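Local coordinates for hypoxanthine phosphoribosyltransferase (Bacillus anthracis, PDB 4QYI), which probably transfers the phosphoribosyl group of PRPP onto hypoxanthine and guanine in magnesium-dependent purine salvage, at residues A[38-43]-A[60-65]; A[80-85]-A[111-116]; A[95-100]-A[123-128]. One frame throughout, in Å; residues are numbered along the deposited sequence. Where two conformers were deposited one is given.

Interaction 1 of 3, residues A[38-43]-A[60-65]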
loop_
_atom_site.group_PDB
_atom_site.type_symbol
_atom_site.label_atom_id
_atom_site.label_comp_id
_atom_site.label_asym_id
_atom_site.label_seq_id
_atom_site.Cartn_x
_atom_site.Cartn_y
_atom_site.Cartn_z
ATOM N N ILE A 38 5.037 10.367 -14.209
ATOM C CA ILE A 38 5.309 8.946 -14.095
ATOM C C ILE A 38 4.121 8.223 -13.503
ATOM O O ILE A 38 3.420 8.768 -12.660
ATOM C CB ILE A 38 6.488 8.685 -13.138
ATOM C CG1 ILE A 38 7.751 9.379 -13.645
ATOM C CG2 ILE A 38 6.757 7.192 -13.000
ATOM C CD1 ILE A 38 8.864 9.387 -12.616
ATOM N N VAL A 39 3.887 6.993 -13.969
ATOM C CA VAL A 39 2.857 6.146 -13.403
ATOM C C VAL A 39 3.613 5.023 -12.684
ATOM O O VAL A 39 4.451 4.337 -13.277
ATOM C CB VAL A 39 1.924 5.513 -14.453
ATOM C CG1 VAL A 39 0.961 4.521 -13.788
ATOM C CG2 VAL A 39 1.158 6.592 -15.210
ATOM N N VAL A 40 3.332 4.868 -11.402
ATOM C CA VAL A 40 3.945 3.817 -10.607
ATOM C C VAL A 40 2.899 2.733 -10.385
ATOM O O VAL A 40 1.788 3.009 -9.956
ATOM C CB VAL A 40 4.461 4.332 -9.259
ATOM C CG1 VAL A 40 4.879 3.185 -8.361
ATOM C CG2 VAL A 40 5.629 5.258 -9.471
ATOM N N ILE A 41 3.236 1.502 -10.754
ATOM C CA ILE A 41 2.333 0.390 -10.552
ATOM C C ILE A 41 2.993 -0.576 -9.599
ATOM O O ILE A 41 3.982 -1.241 -9.929
ATOM C CB ILE A 41 1.978 -0.335 -11.850
ATOM C CG1 ILE A 41 1.250 0.614 -12.804
ATOM C CG2 ILE A 41 1.061 -1.522 -11.552
ATOM C CD1 ILE A 41 1.050 -0.001 -14.156
ATOM N N ALA A 42 2.414 -0.669 -8.411
ATOM C CA ALA A 42 2.936 -1.554 -7.373
ATOM C C ALA A 42 2.262 -2.925 -7.362
ATOM O O ALA A 42 1.039 -3.031 -7.447
ATOM C CB ALA A 42 2.772 -0.875 -6.031
ATOM N N VAL A 43 3.069 -3.980 -7.282
ATOM C CA VAL A 43 2.544 -5.339 -7.271
ATOM C C VAL A 43 2.186 -5.700 -5.816
ATOM O O VAL A 43 3.058 -5.880 -4.966
ATOM C CB VAL A 43 3.538 -6.365 -7.871
ATOM C CG1 VAL A 43 2.886 -7.729 -7.992
ATOM C CG2 VAL A 43 4.005 -5.940 -9.257
ATOM N N ASN A 60 8.659 14.256 -9.251
ATOM C CA ASN A 60 7.855 14.307 -10.464
ATOM C C ASN A 60 6.381 14.083 -10.121
ATOM O O ASN A 60 6.048 13.580 -9.033
ATOM C CB ASN A 60 8.227 13.179 -11.435
ATOM C CG ASN A 60 9.687 13.189 -11.848
ATOM O OD1 ASN A 60 10.573 13.100 -11.003
ATOM N ND2 ASN A 60 9.944 13.201 -13.157
ATOM N N ASP A 61 5.494 14.459 -11.047
ATOM C CA ASP A 61 4.060 14.165 -10.887
ATOM C C ASP A 61 3.927 12.664 -10.973
ATOM O O ASP A 61 4.222 12.082 -12.006
ATOM C CB ASP A 61 3.153 14.721 -12.010
ATOM C CG ASP A 61 2.739 16.158 -11.771
ATOM O OD1 ASP A 61 3.032 16.700 -10.682
ATOM O OD2 ASP A 61 2.100 16.742 -12.675
ATOM N N VAL A 62 3.423 12.043 -9.923
ATOM C CA VAL A 62 3.255 10.606 -9.911
ATOM C C VAL A 62 1.799 10.171 -9.786
ATOM O O VAL A 62 1.049 10.706 -8.975
ATOM C CB VAL A 62 4.056 9.994 -8.734
ATOM C CG1 VAL A 62 3.715 8.531 -8.522
ATOM C CG2 VAL A 62 5.566 10.152 -8.940
ATOM N N THR A 63 1.426 9.177 -10.583
ATOM C CA THR A 63 0.109 8.531 -10.499
ATOM C C THR A 63 0.421 7.128 -10.009
ATOM O O THR A 63 1.336 6.487 -10.516
ATOM C CB THR A 63 -0.597 8.437 -11.854
ATOM O OG1 THR A 63 -0.971 9.737 -12.260
ATOM C CG2 THR A 63 -1.886 7.572 -11.778
ATOM N N ILE A 64 -0.265 6.650 -8.984
ATOM C CA ILE A 64 0.034 5.288 -8.546
ATOM C C ILE A 64 -1.193 4.396 -8.687
ATOM O O ILE A 64 -2.307 4.840 -8.521
ATOM C CB ILE A 64 0.688 5.206 -7.142
ATOM C CG1 ILE A 64 1.060 3.747 -6.808
ATOM C CG2 ILE A 64 -0.228 5.757 -6.079
ATOM C CD1 ILE A 64 2.057 3.600 -5.677
ATOM N N ASP A 65 -0.968 3.131 -9.008
ATOM C CA ASP A 65 -2.059 2.168 -9.093
ATOM C C ASP A 65 -1.455 0.833 -8.646
ATOM O O ASP A 65 -0.230 0.714 -8.432
ATOM C CB ASP A 65 -2.643 2.092 -10.512
ATOM C CG ASP A 65 -4.052 1.458 -10.559
ATOM O OD1 ASP A 65 -4.599 1.056 -9.501
ATOM O OD2 ASP A 65 -4.634 1.388 -11.665
#
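Val40 lays its two methyls over two residues of the neighbouring strand: CG2 meets Val62 CG1 at 3.9 Å, while CG1 reaches Ile64 CD1, also at 3.9 Å. The branches divide the work because CG1 stands anti to the backbone N (chi1 170°) and points on toward Ile64, leaving CG2 beside the N and turned back toward Val62. Ile64 fits closely against the backbone as well, its CG1 lying 3.3 Å from Val40 O. At the start of the strand, Ile38 CD1 packs against the amide of Asn60, 4.0 Å from CG; that amide is held by its ND2, which bonds Glu36 O. Beneath these contacts the backbones pair in parallel, with Val40 giving its N to Thr63 O (2.7 Å) and taking Asp65 N on its own O (2.9 Å). Ala42 N bonds Asp65 O, and the pairing runs on to Ile67. On the face carrying Val39, Thr63, Ile41 and Asp65, contact between side chains is slighter, and the Asp65 carboxylate is held from beyond the two strands: OD2 accepts the backbone N of Asp89 and of Val90, and OD1 makes a salt bridge to a basic side chain of a neighbouring chain. The pair belongs to a beta-alpha-beta unit whose strands are connected through helix 48-55; strand 96-101 flanks 38-43 on its other edge, and Ile38 also touches Ile29 of helix 15-32.

Interaction 2 of 3, residues A[80-85]-A[111-116]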
loop_
_atom_site.group_PDB
_atom_site.type_symbol
_atom_site.label_atom_id
_atom_site.label_comp_id
_atom_site.label_asym_id
_atom_site.label_seq_id
_atom_site.Cartn_x
_atom_site.Cartn_y
_atom_site.Cartn_z
ATOM N N GLY A 80 5.850 -18.716 -15.135
ATOM C CA GLY A 80 5.473 -17.355 -14.715
ATOM C C GLY A 80 4.032 -16.973 -14.964
ATOM O O GLY A 80 3.583 -15.857 -14.602
ATOM N N LYS A 81 3.305 -17.903 -15.571
ATOM C CA LYS A 81 1.922 -17.684 -15.867
ATOM C C LYS A 81 1.220 -17.439 -14.550
ATOM O O LYS A 81 1.262 -18.284 -13.653
ATOM C CB LYS A 81 1.326 -18.926 -16.556
ATOM C CG LYS A 81 -0.085 -18.755 -17.071
ATOM C CD LYS A 81 -0.887 -20.059 -17.212
ATOM C CE LYS A 81 -0.256 -21.244 -17.929
ATOM N NZ LYS A 81 -1.089 -22.478 -17.754
ATOM N N VAL A 82 0.585 -16.281 -14.446
ATOM C CA VAL A 82 -0.180 -15.939 -13.266
ATOM C C VAL A 82 -1.544 -15.456 -13.676
ATOM O O VAL A 82 -1.756 -15.003 -14.793
ATOM C CB VAL A 82 0.454 -14.840 -12.401
ATOM C CG1 VAL A 82 1.664 -15.372 -11.651
ATOM C CG2 VAL A 82 0.774 -13.595 -13.233
ATOM N N LYS A 83 -2.473 -15.563 -12.741
ATOM C CA LYS A 83 -3.845 -15.151 -12.926
ATOM C C LYS A 83 -3.958 -13.710 -12.453
ATOM O O LYS A 83 -3.569 -13.405 -11.318
ATOM C CB LYS A 83 -4.737 -16.067 -12.072
ATOM C CG LYS A 83 -6.210 -15.722 -12.020
ATOM C CD LYS A 83 -6.943 -16.654 -11.074
ATOM C CE LYS A 83 -8.276 -16.112 -10.572
ATOM N NZ LYS A 83 -9.264 -15.622 -11.547
ATOM N N LEU A 84 -4.423 -12.800 -13.316
ATOM C CA LEU A 84 -4.622 -11.429 -12.868
ATOM C C LEU A 84 -5.831 -11.383 -11.972
ATOM O O LEU A 84 -6.941 -11.682 -12.406
ATOM C CB LEU A 84 -4.868 -10.458 -14.016
ATOM C CG LEU A 84 -3.716 -10.342 -14.986
ATOM C CD1 LEU A 84 -4.021 -9.226 -15.994
ATOM C CD2 LEU A 84 -2.469 -10.049 -14.187
ATOM N N LEU A 85 -5.629 -11.032 -10.718
ATOM C CA LEU A 85 -6.737 -10.904 -9.778
ATOM C C LEU A 85 -7.303 -9.511 -9.792
ATOM O O LEU A 85 -8.494 -9.328 -9.581
ATOM C CB LEU A 85 -6.284 -11.209 -8.345
ATOM C CG LEU A 85 -5.831 -12.637 -8.071
ATOM C CD1 LEU A 85 -5.349 -12.791 -6.622
ATOM C CD2 LEU A 85 -6.973 -13.590 -8.355
ATOM N N HIS A 111 8.036 -11.110 -16.002
ATOM C CA HIS A 111 8.143 -11.151 -17.464
ATOM C C HIS A 111 6.730 -11.252 -18.032
ATOM O O HIS A 111 6.389 -10.596 -19.013
ATOM C CB HIS A 111 8.983 -12.353 -17.904
ATOM C CG HIS A 111 9.198 -12.444 -19.383
ATOM N ND1 HIS A 111 10.192 -11.750 -20.040
ATOM C CD2 HIS A 111 8.563 -13.175 -20.331
ATOM C CE1 HIS A 111 10.153 -12.039 -21.330
ATOM N NE2 HIS A 111 9.176 -12.906 -21.532
ATOM N N PHE A 112 5.897 -12.061 -17.386
ATOM C CA PHE A 112 4.523 -12.236 -17.806
ATOM C C PHE A 112 3.776 -10.907 -17.606
ATOM O O PHE A 112 3.024 -10.456 -18.470
ATOM C CB PHE A 112 3.913 -13.384 -16.984
ATOM C CG PHE A 112 2.579 -13.833 -17.444
ATOM C CD1 PHE A 112 1.424 -13.246 -16.946
ATOM C CD2 PHE A 112 2.477 -14.882 -18.337
ATOM C CE1 PHE A 112 0.186 -13.684 -17.360
ATOM C CE2 PHE A 112 1.241 -15.330 -18.749
ATOM C CZ PHE A 112 0.093 -14.735 -18.262
ATOM N N LEU A 113 3.988 -10.255 -16.471
ATOM C CA LEU A 113 3.318 -8.968 -16.223
ATOM C C LEU A 113 3.799 -7.891 -17.203
ATOM O O LEU A 113 3.036 -7.022 -17.615
ATOM C CB LEU A 113 3.492 -8.506 -14.784
ATOM C CG LEU A 113 2.858 -9.429 -13.741
ATOM C CD1 LEU A 113 3.047 -8.841 -12.351
ATOM C CD2 LEU A 113 1.375 -9.643 -14.001
ATOM N N LYS A 114 5.049 -7.998 -17.610
ATOM C CA LYS A 114 5.604 -7.088 -18.603
ATOM C C LYS A 114 4.809 -7.164 -19.912
ATOM O O LYS A 114 4.390 -6.144 -20.453
ATOM C CB LYS A 114 7.060 -7.453 -18.865
ATOM C CG LYS A 114 7.749 -6.575 -19.888
ATOM C CD LYS A 114 9.214 -6.969 -20.017
ATOM C CE LYS A 114 9.925 -6.134 -21.063
ATOM N NZ LYS A 114 11.361 -6.495 -21.184
ATOM N N ASP A 115 4.601 -8.380 -20.422
ATOM C CA ASP A 115 3.816 -8.565 -21.646
ATOM C C ASP A 115 2.400 -8.003 -21.495
ATOM O O ASP A 115 1.840 -7.444 -22.436
ATOM C CB ASP A 115 3.742 -10.038 -22.016
ATOM C CG ASP A 115 5.057 -10.585 -22.514
ATOM O OD1 ASP A 115 5.967 -9.797 -22.844
ATOM O OD2 ASP A 115 5.165 -11.819 -22.635
ATOM N N HIS A 116 1.805 -8.160 -20.314
ATOM C CA HIS A 116 0.466 -7.629 -20.088
ATOM C C HIS A 116 0.456 -6.096 -20.226
ATOM O O HIS A 116 -0.385 -5.526 -20.919
ATOM C CB HIS A 116 -0.075 -8.037 -18.711
ATOM C CG HIS A 116 -1.397 -7.417 -18.379
ATOM N ND1 HIS A 116 -2.561 -7.754 -19.030
ATOM C CD2 HIS A 116 -1.743 -6.492 -17.458
ATOM C CE1 HIS A 116 -3.563 -7.055 -18.535
ATOM N NE2 HIS A 116 -3.093 -6.279 -17.580
#
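Phe112 projects from its helix as the main bump of this contact and lies against the bend of chain from Gly80 to Val82. Its ring presents one face to the backbone there: Lys81 CA sits over that face, 4.0 Å from the centroid and 21° off the normal, in a CH-pi contact, and Val82 N lies over the same face, also off centre. With CG anti to the backbone N (chi1 -171°), the ring extends from the helix toward the strand. Phe112 CB lies 3.4 Å from Gly80 O. Gly80 has positive phi just after helix 74-79, and Lys81 runs its CG along the ring at CE2. A second hollow, between Phe112 and Leu113, receives Val82 CG2, which lies 3.8 Å from Phe112 CD1 and 4.1 Å from Leu113 CD2. Leu84, in one of its two conformers, fits between Leu113 and His116, one methyl to each. CD2 passes Leu113 CD2 at 3.9 Å, whereas CD1 sits over the face of the His116 imidazole, 3.5 Å from its centroid. The hydrogen bond from His116 NE2 to Asp87 OD1 should limit rotation of that ring. No hydrogen bond links the two segments, so fit of shape carries the contact. Strand 82-84 is the edge strand of the sheet within this chain, beside 62-71, where Val82 touches Ala69, while helix 108-118 turns Lys114 toward Phe127 of strand 124-129.

Interaction 3 of 3, residues A[95-100]-A[123-128]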
loop_
_atom_site.group_PDB
_atom_site.type_symbol
_atom_site.label_atom_id
_atom_site.label_comp_id
_atom_site.label_asym_id
_atom_site.label_seq_id
_atom_site.Cartn_x
_atom_site.Cartn_y
_atom_site.Cartn_z
ATOM N N LYS A 95 2.314 6.555 -21.552
ATOM C CA LYS A 95 2.882 7.046 -20.304
ATOM C C LYS A 95 4.171 6.344 -19.935
ATOM O O LYS A 95 4.520 5.291 -20.480
ATOM C CB LYS A 95 1.906 6.821 -19.155
ATOM C CG LYS A 95 0.504 7.367 -19.376
ATOM C CD LYS A 95 0.473 8.857 -19.577
ATOM C CE LYS A 95 -0.948 9.305 -19.870
ATOM N NZ LYS A 95 -0.992 10.740 -20.241
ATOM N N ASN A 96 4.878 6.967 -19.000
ATOM C CA ASN A 96 6.094 6.399 -18.435
ATOM C C ASN A 96 5.651 5.557 -17.260
ATOM O O ASN A 96 5.047 6.072 -16.325
ATOM C CB ASN A 96 6.992 7.503 -17.954
ATOM C CG ASN A 96 7.476 8.359 -19.090
ATOM O OD1 ASN A 96 7.945 7.841 -20.101
ATOM N ND2 ASN A 96 7.414 9.657 -18.920
ATOM N N VAL A 97 5.972 4.272 -17.291
ATOM C CA VAL A 97 5.539 3.377 -16.234
ATOM C C VAL A 97 6.687 2.696 -15.501
ATOM O O VAL A 97 7.621 2.158 -16.116
ATOM C CB VAL A 97 4.668 2.250 -16.822
ATOM C CG1 VAL A 97 4.169 1.325 -15.726
ATOM C CG2 VAL A 97 3.498 2.819 -17.607
ATOM N N ILE A 98 6.618 2.733 -14.180
ATOM C CA ILE A 98 7.582 2.007 -13.366
ATOM C C ILE A 98 6.808 0.988 -12.545
ATOM O O ILE A 98 5.932 1.348 -11.756
ATOM C CB ILE A 98 8.392 2.909 -12.453
ATOM C CG1 ILE A 98 9.168 3.893 -13.323
ATOM C CG2 ILE A 98 9.347 2.056 -11.617
ATOM C CD1 ILE A 98 9.887 4.928 -12.549
ATOM N N VAL A 99 7.160 -0.276 -12.711
ATOM C CA VAL A 99 6.498 -1.356 -11.977
ATOM C C VAL A 99 7.376 -1.640 -10.779
ATOM O O VAL A 99 8.575 -1.927 -10.917
ATOM C CB VAL A 99 6.326 -2.604 -12.839
ATOM C CG1 VAL A 99 5.639 -3.727 -12.065
ATOM C CG2 VAL A 99 5.525 -2.251 -14.074
ATOM N N VAL A 100 6.754 -1.579 -9.611
ATOM C CA VAL A 100 7.458 -1.735 -8.342
ATOM C C VAL A 100 7.197 -3.072 -7.658
ATOM O O VAL A 100 6.057 -3.443 -7.443
ATOM C CB VAL A 100 7.082 -0.556 -7.419
ATOM C CG1 VAL A 100 7.658 -0.722 -6.027
ATOM C CG2 VAL A 100 7.568 0.749 -8.021
ATOM N N LYS A 123 4.543 4.485 -23.070
ATOM C CA LYS A 123 5.679 5.146 -23.717
ATOM C C LYS A 123 6.967 4.470 -23.252
ATOM O O LYS A 123 7.866 4.242 -24.044
ATOM C CB LYS A 123 5.694 6.623 -23.351
ATOM C CG LYS A 123 6.870 7.413 -23.902
ATOM C CD LYS A 123 6.751 8.858 -23.419
ATOM C CE LYS A 123 7.815 9.855 -23.861
ATOM N NZ LYS A 123 9.113 9.634 -23.164
ATOM N N ALA A 124 7.018 4.100 -21.966
ATOM C CA ALA A 124 8.184 3.430 -21.402
ATOM C C ALA A 124 7.738 2.555 -20.229
ATOM O O ALA A 124 6.745 2.854 -19.564
ATOM C CB ALA A 124 9.199 4.449 -20.940
ATOM N N LEU A 125 8.456 1.457 -20.005
ATOM C CA LEU A 125 8.102 0.513 -18.958
ATOM C C LEU A 125 9.358 -0.022 -18.329
ATOM O O LEU A 125 10.136 -0.718 -18.966
ATOM C CB LEU A 125 7.322 -0.646 -19.561
ATOM C CG LEU A 125 6.847 -1.749 -18.596
ATOM C CD1 LEU A 125 5.763 -1.243 -17.677
ATOM C CD2 LEU A 125 6.333 -2.920 -19.410
ATOM N N LYS A 126 9.570 0.320 -17.068
ATOM C CA LYS A 126 10.766 -0.122 -16.367
ATOM C C LYS A 126 10.372 -0.827 -15.094
ATOM O O LYS A 126 9.258 -0.652 -14.613
ATOM C CB LYS A 126 11.636 1.080 -16.030
ATOM C CG LYS A 126 12.059 1.902 -17.241
ATOM C CD LYS A 126 12.901 1.116 -18.232
ATOM C CE LYS A 126 13.311 1.966 -19.425
ATOM N NZ LYS A 126 14.194 1.186 -20.332
ATOM N N PHE A 127 11.304 -1.607 -14.552
ATOM C CA PHE A 127 11.086 -2.340 -13.311
ATOM C C PHE A 127 11.996 -1.866 -12.189
ATOM O O PHE A 127 13.185 -1.626 -12.406
ATOM C CB PHE A 127 11.255 -3.836 -13.566
ATOM C CG PHE A 127 10.258 -4.336 -14.540
ATOM C CD1 PHE A 127 9.005 -4.698 -14.110
ATOM C CD2 PHE A 127 10.532 -4.319 -15.893
ATOM C CE1 PHE A 127 8.054 -5.098 -15.006
ATOM C CE2 PHE A 127 9.589 -4.726 -16.800
ATOM C CZ PHE A 127 8.342 -5.118 -16.355
ATOM N N CYS A 128 11.400 -1.755 -11.006
ATOM C CA CYS A 128 12.077 -1.327 -9.803
ATOM C C CYS A 128 11.804 -2.320 -8.688
ATOM O O CYS A 128 10.657 -2.487 -8.285
ATOM C CB CYS A 128 11.555 0.052 -9.391
ATOM S SG CYS A 128 12.252 0.664 -7.835
#
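Val99 and Phe127 run alongside one another from adjacent strands in the parallel core sheet of the phosphoribosyltransferase fold, an alpha/beta arrangement related to the Rossmann type. The phenyl ring swings in toward the neighbouring strand: its CG is anti to the carbonyl carbon (chi1 -62°), and CD1 comes to 3.6 Å from Val99 CB. Leu125 leans across on the same face. Its CD1 packs alongside Val97 CG1 and also meets Val99 CG2 at 3.7 Å, where the two chains are set at a slant. One leucine methyl thus wedges between two valines. Val99, Leu125 and Phe127 form an apolar surface for helix 108-118, whose Phe117 touches Val99, whose Phe118 touches Leu125 and whose Leu110 touches Phe127.

The reverse face is arranged differently. Ile98 CG2 reaches diagonally forward to Cys128 CB at 3.7 Å, and Val100 and Cys128 turn together toward Phe50 and Leu54 of helix 48-55. Between the strands a parallel ladder alternates donors and acceptors; Val99 takes part twice, receiving Cys128 N on its O and giving its N to Lys126 O at 2.9 Å in a nearly straight bond (172°). At the opening end, Lys95 O accepts Ala124 N and, more weakly, Lys123 N.

There Asn96 and Lys123 run alongside each other. Asn96 ND2 is held by Glu36 OE2 and Glu37 O, which fixes the amide, while Lys123 NZ makes a long, weak ion pair with Glu36 OE2. Asn96 OD1 is buried here with no hydrogen-bond partner in the model: it lies 3.7 Å from Lys123 CD and from Ala124 CB, and Lys123 NZ, though equally near, is not bonded to it.

How the interactions relate
From the N terminus, interaction 1 comes first, closing the loop that runs from strand 38-43 through helix 48-55 to strand 62-71, and it is complete before the others begin. Interactions 2 and 3 cross: segment 80-85 is followed by 95-100, then 111-116 and 123-128, so each loop contains one segment of the other. Interactions 1 and 3 join directly, since strands 38-43 and 96-101 are sheet neighbours, giving the order 62-71, 38-43, 96-101, 124-129. Interaction 2 places helix 108-118 against the edge strand 82-84, and the same helix meets interaction 3 where Lys114 O packs against Leu125 CD2.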